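Local coordinates for protein putative NADH dehydrogenase/NAD(P)H nitroreductase (Parabacteroides distasonis, PDB 3M5K) that binds flavin mononucleotide at the interface of a two-chain assembly and probably acts as a nitroreductase-family oxidoreductase, at residues W94-L105 and I141-V149. Residues are numbered along the deposited sequence; the frame is centred on the assembly and turned at random.
Sequences WFLDCSAASQNL and IMPLNVIPV. With FMN (flavin mononucleotide), chain E.
The indole of W94 lies between two side chains: F95 CB sits over one face, while CB of selenomethionine M142, in the conformer described, rests over the other, 4.1 Å from the centroid of the six-membered ring in a CH-pi contact. L144 CB meets the ring edge near its plane, at 4.2 Å from W94 CZ3. Helix and strand here illustrate how a helix packs on a sheet, their short axes nearly parallel, 9.5 Å apart. L144 reaches from strand to helix with CG anti to the backbone N (chi1 180°), and chi2 then turns CD2 onto the C98 carbonyl, close to both C98 CB and S99 OG. Further along, L105 CD2 touches I147 CG2.

One polar link interrupts this apolar layer. N145 ND2 donates to S102 OG over 2.9 Å, nearly straight at 163° and with OG in the amide plane. S102 OG in turn donates to C98 O at 2.8 Å, and N145 OD1 accepts from the backbone N of V83. With an alanine in place of S102, N145 ND2 would probably lose its acceptor, and the amide would be held less firmly. The buried hydroxyl thus relays a hydrogen-bond chain from central strand to helix, where L96 and D97 touch the flavin methyls at the subunit interface.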
loop_
_atom_site.group_PDB
_atom_site.type_symbol
_atom_site.label_atom_id
_atom_site.label_comp_id
_atom_site.label_asym_id
_atom_site.label_seq_id
_atom_site.Cartn_x
_atom_site.Cartn_y
_atom_site.Cartn_z
ATOM N N TRP A 94 -0.204 -10.620 5.937
ATOM C CA TRP A 94 -1.456 -10.279 5.267
ATOM C C TRP A 94 -1.721 -8.751 5.364
ATOM O O TRP A 94 -2.212 -8.162 4.423
ATOM C CB TRP A 94 -2.677 -11.058 5.843
ATOM C CG TRP A 94 -3.034 -10.668 7.224
ATOM C CD1 TRP A 94 -2.607 -11.256 8.379
ATOM C CD2 TRP A 94 -3.900 -9.586 7.625
ATOM N NE1 TRP A 94 -3.154 -10.636 9.444
ATOM C CE2 TRP A 94 -3.934 -9.591 9.025
ATOM C CE3 TRP A 94 -4.607 -8.592 6.926
ATOM C CZ2 TRP A 94 -4.638 -8.634 9.767
ATOM C CZ3 TRP A 94 -5.359 -7.688 7.653
ATOM C CH2 TRP A 94 -5.330 -7.692 9.067
ATOM N N PHE A 95 -1.422 -8.149 6.525
ATOM C CA PHE A 95 -1.698 -6.724 6.774
ATOM C C PHE A 95 -0.780 -5.787 5.944
ATOM O O PHE A 95 -1.118 -4.629 5.695
ATOM C CB PHE A 95 -1.621 -6.385 8.281
ATOM C CG PHE A 95 -0.443 -6.974 8.976
ATOM C CD1 PHE A 95 0.805 -6.321 8.931
ATOM C CD2 PHE A 95 -0.531 -8.211 9.622
ATOM C CE1 PHE A 95 1.905 -6.879 9.532
ATOM C CE2 PHE A 95 0.576 -8.790 10.217
ATOM C CZ PHE A 95 1.805 -8.115 10.185
ATOM N N LEU A 96 0.347 -6.308 5.493
ATOM C CA LEU A 96 1.234 -5.581 4.578
ATOM C C LEU A 96 0.723 -5.728 3.135
ATOM O O LEU A 96 0.432 -4.733 2.479
ATOM C CB LEU A 96 2.637 -6.124 4.725
ATOM C CG LEU A 96 3.221 -6.084 6.165
ATOM C CD1 LEU A 96 4.597 -6.646 6.177
ATOM C CD2 LEU A 96 3.188 -4.646 6.768
ATOM N N ASP A 97 0.561 -6.972 2.681
ATOM C CA ASP A 97 0.026 -7.275 1.367
ATOM C C ASP A 97 -1.285 -6.547 1.136
ATOM O O ASP A 97 -1.518 -5.966 0.061
ATOM C CB ASP A 97 -0.266 -8.765 1.188
ATOM C CG ASP A 97 0.980 -9.676 1.255
ATOM O OD1 ASP A 97 2.137 -9.245 1.514
ATOM O OD2 ASP A 97 0.757 -10.881 1.052
ATOM N N CYS A 98 -2.193 -6.628 2.120
ATOM C CA CYS A 98 -3.520 -6.048 1.949
ATOM C C CYS A 98 -3.533 -4.528 1.995
ATOM O O CYS A 98 -4.405 -3.888 1.400
ATOM C CB CYS A 98 -4.510 -6.633 2.977
ATOM S SG CYS A 98 -4.887 -8.382 2.749
ATOM N N SER A 99 -2.553 -3.939 2.678
ATOM C CA SER A 99 -2.365 -2.492 2.639
ATOM C C SER A 99 -1.874 -2.040 1.255
ATOM O O SER A 99 -2.341 -1.046 0.726
ATOM C CB SER A 99 -1.376 -2.049 3.740
ATOM O OG SER A 99 -1.906 -2.189 5.067
ATOM N N ALA A 100 -0.954 -2.793 0.657
ATOM C CA ALA A 100 -0.510 -2.539 -0.728
ATOM C C ALA A 100 -1.671 -2.712 -1.733
ATOM O O ALA A 100 -1.850 -1.915 -2.636
ATOM C CB ALA A 100 0.665 -3.437 -1.095
ATOM N N ALA A 101 -2.469 -3.760 -1.567
ATOM C CA ALA A 101 -3.661 -3.961 -2.386
ATOM C C ALA A 101 -4.620 -2.778 -2.281
ATOM O O ALA A 101 -5.156 -2.286 -3.304
ATOM C CB ALA A 101 -4.363 -5.278 -1.954
ATOM N N SER A 102 -4.860 -2.350 -1.035
ATOM C CA SER A 102 -5.720 -1.200 -0.759
ATOM C C SER A 102 -5.257 0.041 -1.506
ATOM O O SER A 102 -6.070 0.746 -2.116
ATOM C CB SER A 102 -5.851 -0.976 0.754
ATOM O OG SER A 102 -6.564 -2.058 1.336
ATOM N N GLN A 103 -3.950 0.337 -1.439
ATOM C CA GLN A 103 -3.391 1.484 -2.129
ATOM C C GLN A 103 -3.549 1.409 -3.649
ATOM O O GLN A 103 -3.920 2.412 -4.267
ATOM C CB GLN A 103 -1.907 1.717 -1.707
ATOM C CG GLN A 103 -1.261 3.030 -2.245
ATOM C CD GLN A 103 -2.036 4.260 -1.860
ATOM O OE1 GLN A 103 -2.838 4.230 -0.913
ATOM N NE2 GLN A 103 -1.802 5.358 -2.570
ATOM N N ASN A 104 -3.322 0.228 -4.245
ATOM C CA ASN A 104 -3.639 0.038 -5.677
ATOM C C ASN A 104 -5.103 0.395 -6.005
ATOM O O ASN A 104 -5.396 1.027 -7.038
ATOM C CB ASN A 104 -3.399 -1.391 -6.143
ATOM C CG ASN A 104 -1.951 -1.697 -6.502
ATOM O OD1 ASN A 104 -1.076 -0.830 -6.437
ATOM N ND2 ASN A 104 -1.695 -2.977 -6.828
ATOM N N LEU A 105 -6.008 -0.018 -5.111
ATOM C CA LEU A 105 -7.456 0.165 -5.319
ATOM C C LEU A 105 -7.775 1.659 -5.289
ATOM O O LEU A 105 -8.485 2.177 -6.169
ATOM C CB LEU A 105 -8.266 -0.625 -4.294
ATOM C CG LEU A 105 -9.779 -0.678 -4.476
ATOM C CD1 LEU A 105 -10.258 -2.011 -3.897
ATOM C CD2 LEU A 105 -10.513 0.538 -3.862
ATOM N N ILE A 141 -10.486 -14.908 8.555
ATOM C CA ILE A 141 -10.558 -13.770 7.637
ATOM C C ILE A 141 -10.651 -12.491 8.462
ATOM O O ILE A 141 -11.592 -12.316 9.255
ATOM C CB ILE A 141 -11.737 -13.910 6.639
ATOM C CG1 ILE A 141 -11.588 -15.209 5.814
ATOM C CG2 ILE A 141 -11.856 -12.631 5.790
ATOM C CD1 ILE A 141 -10.337 -15.297 4.897
HETATM N N MSE A 142 -9.652 -11.621 8.325
HETATM C CA MSE A 142 -9.589 -10.352 9.078
HETATM C C MSE A 142 -9.884 -9.167 8.174
HETATM O O MSE A 142 -9.173 -8.931 7.199
HETATM C CB MSE A 142 -8.201 -10.165 9.686
HETATM C CG MSE A 142 -8.007 -8.855 10.443
HETATM SE SE MSE A 142 -9.278 -8.612 11.902
HETATM C CE MSE A 142 -8.918 -10.365 12.746
ATOM N N PRO A 143 -10.925 -8.387 8.503
ATOM C CA PRO A 143 -11.135 -7.167 7.724
ATOM C C PRO A 143 -10.140 -6.035 8.043
ATOM O O PRO A 143 -9.982 -5.639 9.212
ATOM C CB PRO A 143 -12.564 -6.755 8.089
ATOM C CG PRO A 143 -12.733 -7.292 9.524
ATOM C CD PRO A 143 -11.984 -8.581 9.543
ATOM N N LEU A 144 -9.451 -5.553 6.993
ATOM C CA LEU A 144 -8.463 -4.493 7.157
ATOM C C LEU A 144 -9.174 -3.134 7.208
ATOM O O LEU A 144 -8.840 -2.271 8.012
ATOM C CB LEU A 144 -7.441 -4.466 6.006
ATOM C CG LEU A 144 -6.370 -3.351 6.134
ATOM C CD1 LEU A 144 -5.566 -3.469 7.476
ATOM C CD2 LEU A 144 -5.432 -3.438 4.888
ATOM N N ASN A 145 -10.115 -2.957 6.300
ATOM C CA ASN A 145 -10.740 -1.640 6.071
ATOM C C ASN A 145 -12.108 -1.762 5.423
ATOM O O ASN A 145 -12.478 -2.823 4.958
ATOM C CB ASN A 145 -9.802 -0.730 5.243
ATOM C CG ASN A 145 -9.340 -1.366 3.938
ATOM O OD1 ASN A 145 -10.072 -2.136 3.307
ATOM N ND2 ASN A 145 -8.099 -1.070 3.538
ATOM N N VAL A 146 -12.857 -0.658 5.418
ATOM C CA VAL A 146 -13.985 -0.492 4.525
ATOM C C VAL A 146 -13.682 0.683 3.626
ATOM O O VAL A 146 -13.313 1.774 4.096
ATOM C CB VAL A 146 -15.357 -0.262 5.288
ATOM C CG1 VAL A 146 -16.523 -0.188 4.251
ATOM C CG2 VAL A 146 -15.573 -1.342 6.384
ATOM N N ILE A 147 -13.849 0.485 2.333
ATOM C CA ILE A 147 -13.545 1.536 1.348
ATOM C C ILE A 147 -14.837 1.889 0.589
ATOM O O ILE A 147 -15.192 1.236 -0.379
ATOM C CB ILE A 147 -12.414 1.118 0.327
ATOM C CG1 ILE A 147 -11.142 0.651 1.093
ATOM C CG2 ILE A 147 -12.112 2.259 -0.650
ATOM C CD1 ILE A 147 -9.988 0.186 0.215
ATOM N N PRO A 148 -15.535 2.931 1.062
ATOM C CA PRO A 148 -16.649 3.423 0.259
ATOM C C PRO A 148 -16.106 3.987 -1.047
ATOM O O PRO A 148 -15.002 4.553 -1.084
ATOM C CB PRO A 148 -17.280 4.519 1.113
ATOM C CG PRO A 148 -16.603 4.470 2.448
ATOM C CD PRO A 148 -15.327 3.701 2.295
ATOM N N VAL A 149 -16.866 3.808 -2.106
ATOM C CA VAL A 149 -16.520 4.380 -3.392
ATOM C C VAL A 149 -17.761 5.063 -3.959
ATOM O O VAL A 149 -18.900 4.770 -3.571
ATOM C CB VAL A 149 -15.971 3.340 -4.404
ATOM C CG1 VAL A 149 -14.593 2.834 -3.990
ATOM C CG2 VAL A 149 -16.935 2.174 -4.563
HETATM N N1 FMN E . 10.843 -10.378 -2.389
HETATM C C2 FMN E . 12.172 -10.705 -2.110
HETATM O O2 FMN E . 12.955 -11.026 -3.020
HETATM N N3 FMN E . 12.613 -10.734 -0.815
HETATM C C4 FMN E . 11.773 -10.441 0.242
HETATM O O4 FMN E . 12.243 -10.477 1.386
HETATM C C4A FMN E . 10.420 -10.122 -0.035
HETATM N N5 FMN E . 9.492 -9.885 0.990
HETATM C C5A FMN E . 8.270 -9.346 0.687
HETATM C C6 FMN E . 7.450 -8.931 1.726
HETATM C C7 FMN E . 6.238 -8.305 1.464
HETATM C C7M FMN E . 5.351 -7.853 2.610
HETATM C C8 FMN E . 5.827 -8.112 0.141
HETATM C C8M FMN E . 4.514 -7.407 -0.139
HETATM C C9 FMN E . 6.660 -8.534 -0.905
HETATM C C9A FMN E . 7.882 -9.171 -0.650
HETATM N N10 FMN E . 8.706 -9.659 -1.685
HETATM C C10 FMN E . 9.979 -10.079 -1.369
HETATM C "C1'" FMN E . 8.252 -9.618 -3.118
HETATM C "C2'" FMN E . 7.302 -10.805 -3.426
HETATM O "O2'" FMN E . 8.030 -12.036 -3.508
HETATM C "C3'" FMN E . 6.493 -10.518 -4.692
HETATM O "O3'" FMN E . 5.711 -9.356 -4.515
HETATM C "C4'" FMN E . 5.621 -11.691 -5.143
HETATM O "O4'" FMN E . 6.457 -12.754 -5.564
HETATM C "C5'" FMN E . 4.693 -11.290 -6.267
HETATM O "O5'" FMN E . 5.504 -10.970 -7.403
HETATM P P FMN E . 5.429 -9.532 -8.051
HETATM O O1P FMN E . 4.039 -9.262 -8.584
HETATM O O2P FMN E . 5.883 -8.495 -7.024
HETATM O O3P FMN E . 6.444 -9.606 -9.223
#